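Local coordinates for probable hydrogenase maturation factor HypB (Methanocaldococcus jannaschii, PDB 2HF9), which binds GTP and metal ions as a homodimer and probably hydrolyses GTP slowly, as needed for inserting nickel into [NiFe] hydrogenases during their maturation, at residues 38-43 with 138-143; 162-167 with 192-197; 56-61 with 209-214. All coordinates share one frame; numbering follows the deposited sequence.

In the fold
The three contacts sample three places in one P-loop GTPase fold. Contact 1 pairs two central strands of the parallel sheet; contact 2 joins the turns that lead into the next two strands, 168-172 and 199-202, and contact 3 packs the helix that follows strand 39-45 against the C-terminal helix. Contacts 1 and 2 have centres about 16 Å apart and touch directly: Arg143 N lies 2.8 Å from Asp167 OD2. Contacts 1 and 3, about 17 Å between centres, meet where Phe43 CZ lies 3.7 Å from Leu58 CD1. Contacts 2 and 3 do not touch. A bound nucleotide analogue lies about 12 Å from the side chain of Asp42, one about 11 Å from that of Met163 and one about 8 Å from that of Lys57.

Contact 1: residues 38-43 with 138-143; sequences VVAFDF and LGTHKR
Ala40 and His141 grip each other by backbone and side chain where two neighbouring parallel strands of the P-loop NTPase sheet, 39-45 and 142-148, come together. Ala40 N gives an almost straight bond (174°) to His141 ND1 at 3.0 Å, so an imidazole nitrogen serves where a strand would offer a carbonyl. Ala40 O in turn accepts from two amides, His141 N at 2.9 Å and the more distant Lys142 N at 3.3 Å. The regular parallel pattern then takes over, with Asp42 N donating to Lys142 O at 2.9 Å. His141 can reach back because its CG stands anti to the carbonyl carbon (chi1 -64°); NE2 is hydrogen-bonded to Asn34 of helix 18-35, which helps fix the ring's rotation.

Side-chain packing divides between the two sheet faces. On one, CB of Lys142 lies against the CD2-CE2 side of the Phe41 ring, the two side chains pointing the same way, before the lysine chain bends off to a salt bridge with Glu224. On the other, the CB of Asp42 rests on Thr140, and CG and CD1 of Leu138 lie against the Asp42 carboxylate.

The charged pair on that second face is loose. Asp42 OD2 is 3.5 Å from Arg143 NH1 and well out of the guanidinium plane, the two flat groups being nearly perpendicular, so the attraction is purely electrostatic. Asn126 holds Asp42 OD1, and Pro133 O receives Arg143 NH2. A water bridges the pair: it bonds to Thr140 OG1, accepts from Leu138 N and from Arg143 NH1 at 2.8 Å, and donates to Asp42 OD2 at 2.7 Å.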
ATOM      1  N   VAL A  38     -22.899 -18.887  -6.895  1.00 14.40           N
ATOM      2  CA  VAL A  38     -21.778 -18.004  -7.218  1.00 13.82           C
ATOM      3  C   VAL A  38     -20.665 -18.244  -6.209  1.00 13.43           C
ATOM      4  O   VAL A  38     -20.917 -18.297  -5.008  1.00 13.34           O
ATOM      5  CB  VAL A  38     -22.192 -16.505  -7.202  1.00 13.81           C
ATOM      6  CG1 VAL A  38     -21.014 -15.601  -7.577  1.00 13.76           C
ATOM      7  CG2 VAL A  38     -23.362 -16.257  -8.134  1.00 13.72           C
ATOM      8  N   VAL A  39     -19.443 -18.413  -6.703  1.00 12.76           N
ATOM      9  CA  VAL A  39     -18.283 -18.513  -5.826  1.00 12.34           C
ATOM     10  C   VAL A  39     -17.512 -17.197  -5.911  1.00 11.91           C
ATOM     11  O   VAL A  39     -17.110 -16.775  -7.000  1.00 11.69           O
ATOM     12  CB  VAL A  39     -17.387 -19.735  -6.163  1.00 12.24           C
ATOM     13  CG1 VAL A  39     -16.289 -19.891  -5.118  1.00 12.10           C
ATOM     14  CG2 VAL A  39     -18.224 -21.015  -6.229  1.00 12.48           C
ATOM     15  N   ALA A  40     -17.338 -16.548  -4.762  1.00 11.41           N
ATOM     16  CA  ALA A  40     -16.754 -15.210  -4.697  1.00 11.08           C
ATOM     17  C   ALA A  40     -15.362 -15.179  -4.073  1.00 10.79           C
ATOM     18  O   ALA A  40     -15.087 -15.886  -3.100  1.00 11.07           O
ATOM     19  CB  ALA A  40     -17.680 -14.260  -3.957  1.00 11.18           C
ATOM     20  N   PHE A  41     -14.505 -14.331  -4.636  1.00 10.16           N
ATOM     21  CA  PHE A  41     -13.112 -14.204  -4.219  1.00  9.80           C
ATOM     22  C   PHE A  41     -12.754 -12.748  -3.911  1.00  9.46           C
ATOM     23  O   PHE A  41     -13.000 -11.850  -4.722  1.00  9.44           O
ATOM     24  CB  PHE A  41     -12.174 -14.763  -5.301  1.00  9.58           C
ATOM     25  CG  PHE A  41     -12.312 -16.248  -5.526  1.00  9.61           C
ATOM     26  CD1 PHE A  41     -13.256 -16.749  -6.420  1.00  9.42           C
ATOM     27  CD2 PHE A  41     -11.484 -17.147  -4.855  1.00  9.23           C
ATOM     28  CE1 PHE A  41     -13.383 -18.122  -6.632  1.00  9.78           C
ATOM     29  CE2 PHE A  41     -11.601 -18.523  -5.068  1.00  9.71           C
ATOM     30  CZ  PHE A  41     -12.555 -19.008  -5.960  1.00  9.24           C
ATOM     31  N   ASP A  42     -12.172 -12.531  -2.734  1.00  9.03           N
ATOM     32  CA  ASP A  42     -11.715 -11.215  -2.297  1.00  9.17           C
ATOM     33  C   ASP A  42     -10.212 -11.080  -2.596  1.00  9.36           C
ATOM     34  O   ASP A  42      -9.389 -11.764  -1.989  1.00  9.40           O
ATOM     35  CB  ASP A  42     -12.016 -11.048  -0.795  1.00  9.16           C
ATOM     36  CG  ASP A  42     -11.566  -9.703  -0.224  1.00  9.49           C
ATOM     37  OD1 ASP A  42     -11.048  -8.840  -0.957  1.00 10.47           O
ATOM     38  OD2 ASP A  42     -11.742  -9.510   0.990  1.00 10.75           O
ATOM     39  N   PHE A  43      -9.879 -10.210  -3.550  1.00  9.32           N
ATOM     40  CA  PHE A  43      -8.496  -9.946  -3.934  1.00  9.55           C
ATOM     41  C   PHE A  43      -7.976  -8.723  -3.192  1.00 10.01           C
ATOM     42  O   PHE A  43      -8.358  -7.591  -3.502  1.00  9.72           O
ATOM     43  CB  PHE A  43      -8.378  -9.718  -5.446  1.00  9.20           C
ATOM     44  CG  PHE A  43      -8.603 -10.952  -6.272  1.00  8.32           C
ATOM     45  CD1 PHE A  43      -9.894 -11.373  -6.583  1.00  7.45           C
ATOM     46  CD2 PHE A  43      -7.523 -11.677  -6.767  1.00  7.98           C
ATOM     47  CE1 PHE A  43     -10.108 -12.512  -7.352  1.00  8.04           C
ATOM     48  CE2 PHE A  43      -7.725 -12.818  -7.543  1.00  8.42           C
ATOM     49  CZ  PHE A  43      -9.023 -13.235  -7.836  1.00  8.65           C
ATOM     50  N   LEU A 138     -15.989  -9.612   3.413  1.00 16.68           N
ATOM     51  CA  LEU A 138     -16.887  -9.058   2.397  1.00 15.58           C
ATOM     52  C   LEU A 138     -18.086  -9.962   2.111  1.00 15.18           C
ATOM     53  O   LEU A 138     -19.030  -9.557   1.427  1.00 14.69           O
ATOM     54  CB  LEU A 138     -16.125  -8.779   1.093  1.00 15.40           C
ATOM     55  CG  LEU A 138     -14.915  -7.835   1.117  1.00 14.70           C
ATOM     56  CD1 LEU A 138     -14.449  -7.526  -0.301  1.00 14.52           C
ATOM     57  CD2 LEU A 138     -15.219  -6.547   1.853  1.00 13.87           C
ATOM     58  N   GLY A 139     -18.045 -11.179   2.643  1.00 14.52           N
ATOM     59  CA  GLY A 139     -19.044 -12.197   2.331  1.00 14.14           C
ATOM     60  C   GLY A 139     -18.602 -13.074   1.177  1.00 13.83           C
ATOM     61  O   GLY A 139     -19.429 -13.616   0.446  1.00 14.03           O
ATOM     62  N   THR A 140     -17.288 -13.207   1.020  1.00 13.48           N
ATOM     63  CA  THR A 140     -16.700 -14.032  -0.035  1.00 12.94           C
ATOM     64  C   THR A 140     -16.418 -15.436   0.491  1.00 12.43           C
ATOM     65  O   THR A 140     -16.404 -15.667   1.705  1.00 12.45           O
ATOM     66  CB  THR A 140     -15.389 -13.404  -0.582  1.00 12.86           C
ATOM     67  OG1 THR A 140     -14.463 -13.202   0.496  1.00 13.32           O
ATOM     68  CG2 THR A 140     -15.670 -12.069  -1.244  1.00 12.81           C
ATOM     69  N   HIS A 141     -16.204 -16.371  -0.429  1.00 11.92           N
ATOM     70  CA  HIS A 141     -15.828 -17.735  -0.074  1.00 11.58           C
ATOM     71  C   HIS A 141     -14.343 -17.845   0.255  1.00 11.64           C
ATOM     72  O   HIS A 141     -13.962 -18.540   1.199  1.00 11.65           O
ATOM     73  CB  HIS A 141     -16.220 -18.703  -1.191  1.00 11.72           C
ATOM     74  CG  HIS A 141     -17.698 -18.789  -1.404  1.00 11.77           C
ATOM     75  ND1 HIS A 141     -18.376 -17.953  -2.264  1.00 12.04           N
ATOM     76  CD2 HIS A 141     -18.632 -19.585  -0.835  1.00 12.12           C
ATOM     77  CE1 HIS A 141     -19.664 -18.245  -2.230  1.00 13.09           C
ATOM     78  NE2 HIS A 141     -19.846 -19.230  -1.369  1.00 12.05           N
ATOM     79  N   LYS A 142     -13.508 -17.151  -0.517  1.00 11.30           N
ATOM     80  CA  LYS A 142     -12.065 -17.167  -0.290  1.00 10.91           C
ATOM     81  C   LYS A 142     -11.435 -15.781  -0.350  1.00 10.75           C
ATOM     82  O   LYS A 142     -11.921 -14.878  -1.039  1.00 10.47           O
ATOM     83  CB  LYS A 142     -11.346 -18.097  -1.283  1.00 10.81           C
ATOM     84  CG  LYS A 142     -11.756 -19.563  -1.225  1.00 11.11           C
ATOM     85  CD  LYS A 142     -11.258 -20.271   0.029  1.00 11.36           C
ATOM     86  CE  LYS A 142     -11.866 -21.663   0.134  1.00 12.64           C
ATOM     87  NZ  LYS A 142     -11.503 -22.321   1.416  1.00 12.54           N
ATOM     88  N   ARG A 143     -10.335 -15.641   0.379  1.00 10.70           N
ATOM     89  CA  ARG A 143      -9.567 -14.415   0.402  1.00 10.71           C
ATOM     90  C   ARG A 143      -8.186 -14.659  -0.195  1.00 10.22           C
ATOM     91  O   ARG A 143      -7.505 -15.627   0.158  1.00  9.72           O
ATOM     92  CB  ARG A 143      -9.476 -13.890   1.830  1.00 11.28           C
ATOM     93  CG  ARG A 143     -10.820 -13.405   2.372  1.00 12.84           C
ATOM     94  CD  ARG A 143     -10.860 -13.355   3.890  1.00 16.37           C
ATOM     95  NE  ARG A 143      -9.987 -12.323   4.456  1.00 18.18           N
ATOM     96  CZ  ARG A 143     -10.332 -11.047   4.630  1.00 18.44           C
ATOM     97  NH1 ARG A 143     -11.534 -10.614   4.268  1.00 19.00           N
ATOM     98  NH2 ARG A 143      -9.462 -10.194   5.153  1.00 16.81           N
TER
HETATM   99  O   HOH W   1     -13.516 -11.044   2.357  1.00 13.10           O

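Contact 2: residues 162-167 with 192-197; sequences IMKTAD and KRINPD
Asn195 pushes its amide nitrogen into the type I turn of residues 163-166. ND2 donates to Met163 O at 2.9 Å, with an N-H...O angle of 161°; it arrives on a lone pair in the carbonyl plane, and the acceptor lies in the plane of the asparagine amide. Ala166 O is also close, 2.7 Å from ND2. Beside this polar centre, Ile194 CG2 touches two neighbours, Met163 CB at 4.1 Å and Lys164 CG at 4.0 Å.

Further out, both sides are shaped by their own turns. In the first, Ala166 N shares Met163 O with the asparagine. Asn195 is the first residue to leave helix 184-194; its CG lies anti to the backbone N (chi1 -167°), which carries the amide across. The other end of that amide, OD1, accepts from Asp197 N at 3.3 Å in an Asx turn. Beyond them a water links Asp167 O with Asp197 O, where the two segments lead into the adjacent parallel strands 168-172 and 199-202, the latter outermost within this chain.

Because OD1 receives a backbone N-H while ND2 faces a carbonyl, the chemistry sets which way round the amide sits and ties the 163-166 turn to the end of helix 184-194 through one side chain.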
ATOM      1  N   ILE A 162      -2.976  -9.405   8.153  1.00 14.82           N
ATOM      2  CA  ILE A 162      -3.718  -9.671   6.914  1.00 14.57           C
ATOM      3  C   ILE A 162      -3.362 -11.039   6.321  1.00 14.01           C
ATOM      4  O   ILE A 162      -4.228 -11.717   5.763  1.00 13.64           O
ATOM      5  CB  ILE A 162      -3.561  -8.534   5.853  1.00 14.39           C
ATOM      6  CG1 ILE A 162      -4.663  -8.637   4.782  1.00 14.68           C
ATOM      7  CG2 ILE A 162      -2.155  -8.527   5.242  1.00 14.62           C
ATOM      8  CD1 ILE A 162      -4.751  -7.437   3.843  1.00 14.87           C
ATOM      9  N   MET A 163      -2.094 -11.434   6.465  1.00 13.84           N
ATOM     10  CA  MET A 163      -1.603 -12.716   5.952  1.00 13.80           C
ATOM     11  C   MET A 163      -2.352 -13.887   6.563  1.00 13.63           C
ATOM     12  O   MET A 163      -2.645 -14.865   5.878  1.00 13.86           O
ATOM     13  CB  MET A 163      -0.095 -12.873   6.184  1.00 13.68           C
ATOM     14  CG  MET A 163       0.764 -11.878   5.428  1.00 14.20           C
ATOM     15  SD  MET A 163       0.507 -11.877   3.642  1.00 15.25           S
ATOM     16  CE  MET A 163       1.180 -10.268   3.259  1.00 14.30           C
ATOM     17  N   LYS A 164      -2.678 -13.770   7.848  1.00 13.87           N
ATOM     18  CA  LYS A 164      -3.437 -14.803   8.559  1.00 13.79           C
ATOM     19  C   LYS A 164      -4.883 -14.931   8.085  1.00 13.51           C
ATOM     20  O   LYS A 164      -5.541 -15.936   8.366  1.00 13.43           O
ATOM     21  CB  LYS A 164      -3.406 -14.552  10.068  1.00 14.27           C
ATOM     22  CG  LYS A 164      -2.034 -14.707  10.698  1.00 15.33           C
ATOM     23  CD  LYS A 164      -2.125 -14.580  12.210  1.00 18.15           C
ATOM     24  CE  LYS A 164      -0.753 -14.378  12.828  1.00 20.03           C
ATOM     25  NZ  LYS A 164      -0.375 -12.930  12.847  1.00 22.22           N
ATOM     26  N   THR A 165      -5.378 -13.918   7.375  1.00 12.97           N
ATOM     27  CA  THR A 165      -6.756 -13.939   6.869  1.00 12.35           C
ATOM     28  C   THR A 165      -6.836 -14.510   5.449  1.00 11.93           C
ATOM     29  O   THR A 165      -7.926 -14.727   4.918  1.00 12.02           O
ATOM     30  CB  THR A 165      -7.427 -12.535   6.925  1.00 12.37           C
ATOM     31  OG1 THR A 165      -6.900 -11.694   5.889  1.00 12.30           O
ATOM     32  CG2 THR A 165      -7.194 -11.874   8.284  1.00 12.78           C
ATOM     33  N   ALA A 166      -5.677 -14.778   4.852  1.00 11.42           N
ATOM     34  CA  ALA A 166      -5.605 -15.254   3.473  1.00 10.93           C
ATOM     35  C   ALA A 166      -5.789 -16.764   3.357  1.00 10.86           C
ATOM     36  O   ALA A 166      -5.287 -17.529   4.188  1.00 10.80           O
ATOM     37  CB  ALA A 166      -4.287 -14.837   2.844  1.00 10.93           C
ATOM     38  N   ASP A 167      -6.516 -17.175   2.322  1.00 10.27           N
ATOM     39  CA  ASP A 167      -6.622 -18.575   1.930  1.00  9.92           C
ATOM     40  C   ASP A 167      -5.569 -18.886   0.868  1.00  9.58           C
ATOM     41  O   ASP A 167      -5.092 -20.021   0.753  1.00  9.11           O
ATOM     42  CB  ASP A 167      -8.019 -18.861   1.388  1.00 10.19           C
ATOM     43  CG  ASP A 167      -9.102 -18.638   2.431  1.00 10.86           C
ATOM     44  OD1 ASP A 167      -9.141 -19.403   3.413  1.00 11.45           O
ATOM     45  OD2 ASP A 167      -9.906 -17.698   2.266  1.00 11.08           O
ATOM     46  N   LYS A 192       4.227 -19.296   4.521  1.00 12.79           N
ATOM     47  CA  LYS A 192       3.876 -20.626   5.025  1.00 13.26           C
ATOM     48  C   LYS A 192       3.888 -20.690   6.558  1.00 13.32           C
ATOM     49  O   LYS A 192       3.026 -21.326   7.164  1.00 12.88           O
ATOM     50  CB  LYS A 192       4.838 -21.671   4.472  1.00 13.74           C
ATOM     51  CG  LYS A 192       4.634 -22.046   3.016  1.00 14.53           C
ATOM     52  CD  LYS A 192       5.715 -23.033   2.600  1.00 17.45           C
ATOM     53  CE  LYS A 192       5.518 -23.540   1.188  1.00 18.85           C
ATOM     54  NZ  LYS A 192       6.580 -24.528   0.840  1.00 21.06           N
ATOM     55  N   ARG A 193       4.873 -20.027   7.166  1.00 13.39           N
ATOM     56  CA  ARG A 193       5.058 -20.043   8.618  1.00 13.65           C
ATOM     57  C   ARG A 193       3.994 -19.208   9.325  1.00 13.46           C
ATOM     58  O   ARG A 193       3.461 -19.617  10.352  1.00 13.32           O
ATOM     59  CB  ARG A 193       6.463 -19.549   8.989  1.00 13.76           C
ATOM     60  CG  ARG A 193       6.734 -19.439  10.495  1.00 14.32           C
ATOM     61  CD  ARG A 193       8.131 -18.895  10.795  1.00 14.47           C
ATOM     62  NE  ARG A 193       8.324 -17.523  10.321  1.00 15.33           N
ATOM     63  CZ  ARG A 193       9.040 -17.187   9.250  1.00 14.92           C
ATOM     64  NH1 ARG A 193       9.637 -18.117   8.513  1.00 15.43           N
ATOM     65  NH2 ARG A 193       9.157 -15.914   8.911  1.00 15.42           N
ATOM     66  N   ILE A 194       3.689 -18.042   8.768  1.00 13.46           N
ATOM     67  CA  ILE A 194       2.710 -17.131   9.364  1.00 13.54           C
ATOM     68  C   ILE A 194       1.279 -17.647   9.184  1.00 13.43           C
ATOM     69  O   ILE A 194       0.448 -17.510  10.083  1.00 13.58           O
ATOM     70  CB  ILE A 194       2.899 -15.687   8.836  1.00 13.69           C
ATOM     71  CG1 ILE A 194       4.226 -15.121   9.359  1.00 14.30           C
ATOM     72  CG2 ILE A 194       1.739 -14.782   9.255  1.00 13.99           C
ATOM     73  CD1 ILE A 194       4.747 -13.898   8.613  1.00 14.82           C
ATOM     74  N   ASN A 195       1.012 -18.259   8.031  1.00 13.26           N
ATOM     75  CA  ASN A 195      -0.281 -18.885   7.759  1.00 13.33           C
ATOM     76  C   ASN A 195      -0.118 -20.300   7.187  1.00 13.23           C
ATOM     77  O   ASN A 195      -0.169 -20.492   5.967  1.00 12.67           O
ATOM     78  CB  ASN A 195      -1.132 -18.007   6.822  1.00 13.44           C
ATOM     79  CG  ASN A 195      -2.584 -18.458   6.759  1.00 13.94           C
ATOM     80  OD1 ASN A 195      -2.924 -19.566   7.181  1.00 14.64           O
ATOM     81  ND2 ASN A 195      -3.448 -17.600   6.227  1.00 14.52           N
ATOM     82  N   PRO A 196       0.085 -21.298   8.076  1.00 13.33           N
ATOM     83  CA  PRO A 196       0.273 -22.698   7.686  1.00 13.75           C
ATOM     84  C   PRO A 196      -0.886 -23.304   6.898  1.00 14.00           C
ATOM     85  O   PRO A 196      -0.691 -24.298   6.201  1.00 14.19           O
ATOM     86  CB  PRO A 196       0.424 -23.420   9.032  1.00 13.71           C
ATOM     87  CG  PRO A 196       0.886 -22.383   9.974  1.00 13.48           C
ATOM     88  CD  PRO A 196       0.175 -21.132   9.537  1.00 13.35           C
ATOM     89  N   ASP A 197      -2.075 -22.711   7.010  1.00 14.28           N
ATOM     90  CA  ASP A 197      -3.272 -23.232   6.345  1.00 14.68           C
ATOM     91  C   ASP A 197      -3.464 -22.696   4.923  1.00 14.21           C
ATOM     92  O   ASP A 197      -4.219 -23.275   4.139  1.00 14.52           O
ATOM     93  CB  ASP A 197      -4.525 -22.957   7.189  1.00 15.23           C
ATOM     94  CG  ASP A 197      -4.521 -23.709   8.515  1.00 17.39           C
ATOM     95  OD1 ASP A 197      -3.839 -24.753   8.629  1.00 19.70           O
ATOM     96  OD2 ASP A 197      -5.205 -23.248   9.451  1.00 20.75           O
TER
HETATM   97  O   HOH W   2      -6.294 -22.228   1.828  1.00 13.28           O

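Contact 3: residues 56-61 with 209-214; sequences EKLIDN and EGFDKV
Phe211 drives the far end of its ring into helix 51-62, overlapping the turn between Lys57 and Asn61. CZ comes within 3.6 Å of Lys57 O, CE1 within 3.7 Å of Lys57 CB, and CE2 within 3.5 Å of Asn61 ND2. With CG anti to the backbone N (chi1 -170°), the phenylalanine extends from the first turn of its own helix across to the other one. Of the lysine side chain, CB does the touching, since the rest bends at chi2 and leads away.

Asn61 crosses the ring at a slant, its amide plane 61° from the ring plane. Its ND2 is held in place by a bond to Lys57 O at 2.8 Å, one turn back in the same helix. That oxygen also takes the ordinary helical bond from Asn61 N, and the two donors approach it from opposite faces of the carbonyl plane.

In the P-loop NTPase fold, helix 51-62 follows the nucleotide-binding loop after strand 39-45, and here the C-terminal helix 211-224 lies beside it, both helices packing on the same side of the central sheet. Gly210 is the N-cap of the later helix. Deeper in, Leu58 carries the contact inward: its CD2 lies 3.7 Å from Phe211 CZ and 4.1 Å from Val214 CG1. Leu215 and Ile218 of the same C-terminal helix also touch Leu58, while Val214 meets Val201 of strand 199-202.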
ATOM      1  N   GLU A  56      -7.525 -10.005 -14.621  1.00  9.19           N
ATOM      2  CA  GLU A  56      -7.579  -9.995 -16.088  1.00 10.10           C
ATOM      3  C   GLU A  56      -7.190 -11.350 -16.669  1.00  9.76           C
ATOM      4  O   GLU A  56      -7.909 -11.899 -17.503  1.00  9.63           O
ATOM      5  CB  GLU A  56      -6.663  -8.911 -16.665  1.00 10.06           C
ATOM      6  CG  GLU A  56      -7.174  -7.493 -16.484  1.00 11.40           C
ATOM      7  CD  GLU A  56      -6.263  -6.467 -17.126  1.00 12.15           C
ATOM      8  OE1 GLU A  56      -6.701  -5.810 -18.086  1.00 16.55           O
ATOM      9  OE2 GLU A  56      -5.106  -6.327 -16.689  1.00 15.60           O
ATOM     10  N   LYS A  57      -6.058 -11.884 -16.214  1.00  9.56           N
ATOM     11  CA  LYS A  57      -5.583 -13.193 -16.661  1.00  9.83           C
ATOM     12  C   LYS A  57      -6.552 -14.312 -16.286  1.00  9.69           C
ATOM     13  O   LYS A  57      -6.794 -15.218 -17.085  1.00  9.72           O
ATOM     14  CB  LYS A  57      -4.176 -13.492 -16.117  1.00  9.85           C
ATOM     15  CG  LYS A  57      -3.070 -12.591 -16.671  1.00 10.82           C
ATOM     16  CD  LYS A  57      -2.849 -12.808 -18.155  1.00 13.52           C
ATOM     17  CE  LYS A  57      -1.660 -12.013 -18.670  1.00 15.04           C
ATOM     18  NZ  LYS A  57      -1.485 -12.242 -20.135  1.00 16.47           N
ATOM     19  N   LEU A  58      -7.104 -14.246 -15.073  1.00  9.53           N
ATOM     20  CA  LEU A  58      -8.102 -15.225 -14.635  1.00  9.58           C
ATOM     21  C   LEU A  58      -9.375 -15.200 -15.482  1.00  9.81           C
ATOM     22  O   LEU A  58      -9.883 -16.260 -15.868  1.00  9.56           O
ATOM     23  CB  LEU A  58      -8.433 -15.055 -13.151  1.00  9.75           C
ATOM     24  CG  LEU A  58      -7.344 -15.474 -12.153  1.00  9.19           C
ATOM     25  CD1 LEU A  58      -7.749 -15.067 -10.745  1.00  9.25           C
ATOM     26  CD2 LEU A  58      -7.061 -16.971 -12.215  1.00  8.61           C
ATOM     27  N   ILE A  59      -9.884 -14.002 -15.769  1.00  9.87           N
ATOM     28  CA  ILE A  59     -11.028 -13.841 -16.679  1.00 10.33           C
ATOM     29  C   ILE A  59     -10.753 -14.512 -18.029  1.00 10.78           C
ATOM     30  O   ILE A  59     -11.515 -15.379 -18.462  1.00 10.66           O
ATOM     31  CB  ILE A  59     -11.408 -12.352 -16.890  1.00 10.07           C
ATOM     32  CG1 ILE A  59     -11.938 -11.741 -15.589  1.00  9.74           C
ATOM     33  CG2 ILE A  59     -12.468 -12.207 -18.002  1.00 10.55           C
ATOM     34  CD1 ILE A  59     -11.909 -10.216 -15.565  1.00  9.55           C
ATOM     35  N   ASP A  60      -9.656 -14.118 -18.676  1.00 11.39           N
ATOM     36  CA  ASP A  60      -9.272 -14.664 -19.985  1.00 12.17           C
ATOM     37  C   ASP A  60      -9.251 -16.188 -20.012  1.00 12.43           C
ATOM     38  O   ASP A  60      -9.671 -16.809 -20.992  1.00 12.17           O
ATOM     39  CB  ASP A  60      -7.888 -14.150 -20.398  1.00 12.63           C
ATOM     40  CG  ASP A  60      -7.891 -12.687 -20.778  1.00 13.82           C
ATOM     41  OD1 ASP A  60      -8.976 -12.077 -20.814  1.00 15.99           O
ATOM     42  OD2 ASP A  60      -6.798 -12.143 -21.042  1.00 16.38           O
ATOM     43  N   ASN A  61      -8.762 -16.786 -18.933  1.00 12.58           N
ATOM     44  CA  ASN A  61      -8.504 -18.217 -18.924  1.00 13.02           C
ATOM     45  C   ASN A  61      -9.626 -19.073 -18.337  1.00 13.19           C
ATOM     46  O   ASN A  61      -9.604 -20.296 -18.464  1.00 13.52           O
ATOM     47  CB  ASN A  61      -7.135 -18.501 -18.291  1.00 13.09           C
ATOM     48  CG  ASN A  61      -5.988 -18.024 -19.176  1.00 12.96           C
ATOM     49  OD1 ASN A  61      -5.702 -18.632 -20.211  1.00 12.03           O
ATOM     50  ND2 ASN A  61      -5.352 -16.915 -18.793  1.00 12.28           N
ATOM     51  N   GLU A 209       4.716 -17.885 -15.144  1.00  9.39           N
ATOM     52  CA  GLU A 209       5.130 -18.969 -14.256  1.00  9.59           C
ATOM     53  C   GLU A 209       4.356 -18.895 -12.938  1.00  9.42           C
ATOM     54  O   GLU A 209       4.291 -17.838 -12.305  1.00  8.87           O
ATOM     55  CB  GLU A 209       6.638 -18.937 -13.989  1.00  9.91           C
ATOM     56  CG  GLU A 209       7.107 -20.140 -13.168  1.00 10.38           C
ATOM     57  CD  GLU A 209       8.580 -20.112 -12.794  1.00 10.89           C
ATOM     58  OE1 GLU A 209       9.312 -19.201 -13.224  1.00 12.64           O
ATOM     59  OE2 GLU A 209       9.002 -21.020 -12.052  1.00 14.08           O
ATOM     60  N   GLY A 210       3.768 -20.023 -12.546  1.00  9.20           N
ATOM     61  CA  GLY A 210       2.983 -20.107 -11.321  1.00  9.26           C
ATOM     62  C   GLY A 210       1.492 -19.886 -11.519  1.00  9.20           C
ATOM     63  O   GLY A 210       0.700 -20.147 -10.608  1.00  8.81           O
ATOM     64  N   PHE A 211       1.099 -19.409 -12.699  1.00  9.09           N
ATOM     65  CA  PHE A 211      -0.317 -19.136 -12.972  1.00  9.48           C
ATOM     66  C   PHE A 211      -1.182 -20.393 -12.846  1.00  9.73           C
ATOM     67  O   PHE A 211      -2.304 -20.326 -12.342  1.00  9.31           O
ATOM     68  CB  PHE A 211      -0.516 -18.464 -14.337  1.00  9.33           C
ATOM     69  CG  PHE A 211      -1.916 -17.946 -14.562  1.00  9.86           C
ATOM     70  CD1 PHE A 211      -2.440 -16.932 -13.757  1.00 10.25           C
ATOM     71  CD2 PHE A 211      -2.717 -18.476 -15.573  1.00 10.19           C
ATOM     72  CE1 PHE A 211      -3.736 -16.451 -13.960  1.00 10.75           C
ATOM     73  CE2 PHE A 211      -4.008 -17.996 -15.785  1.00 10.38           C
ATOM     74  CZ  PHE A 211      -4.521 -16.985 -14.971  1.00 10.29           C
ATOM     75  N   ASP A 212      -0.641 -21.529 -13.291  1.00 10.14           N
ATOM     76  CA  ASP A 212      -1.302 -22.836 -13.168  1.00 10.83           C
ATOM     77  C   ASP A 212      -1.762 -23.109 -11.727  1.00 10.79           C
ATOM     78  O   ASP A 212      -2.849 -23.639 -11.511  1.00 10.67           O
ATOM     79  CB  ASP A 212      -0.370 -23.957 -13.666  1.00 11.05           C
ATOM     80  CG  ASP A 212      -1.017 -25.338 -13.616  1.00 12.52           C
ATOM     81  OD1 ASP A 212      -2.118 -25.508 -14.177  1.00 14.39           O
ATOM     82  OD2 ASP A 212      -0.414 -26.260 -13.025  1.00 14.17           O
ATOM     83  N   LYS A 213      -0.933 -22.729 -10.754  1.00 11.09           N
ATOM     84  CA  LYS A 213      -1.248 -22.914  -9.336  1.00 11.61           C
ATOM     85  C   LYS A 213      -2.358 -21.984  -8.835  1.00 11.56           C
ATOM     86  O   LYS A 213      -3.104 -22.349  -7.924  1.00 11.35           O
ATOM     87  CB  LYS A 213       0.010 -22.758  -8.467  1.00 11.91           C
ATOM     88  CG  LYS A 213       1.179 -23.680  -8.843  1.00 13.46           C
ATOM     89  CD  LYS A 213       0.801 -25.162  -8.814  1.00 16.49           C
ATOM     90  CE  LYS A 213       0.783 -25.725  -7.398  1.00 17.62           C
ATOM     91  NZ  LYS A 213       0.391 -27.172  -7.393  1.00 19.15           N
ATOM     92  N   VAL A 214      -2.466 -20.790  -9.417  1.00 11.52           N
ATOM     93  CA  VAL A 214      -3.569 -19.881  -9.066  1.00 11.38           C
ATOM     94  C   VAL A 214      -4.883 -20.441  -9.620  1.00 11.46           C
ATOM     95  O   VAL A 214      -5.882 -20.509  -8.906  1.00 11.29           O
ATOM     96  CB  VAL A 214      -3.342 -18.423  -9.555  1.00 11.44           C
ATOM     97  CG1 VAL A 214      -4.467 -17.502  -9.051  1.00 11.22           C
ATOM     98  CG2 VAL A 214      -1.981 -17.895  -9.093  1.00 11.15           C
TER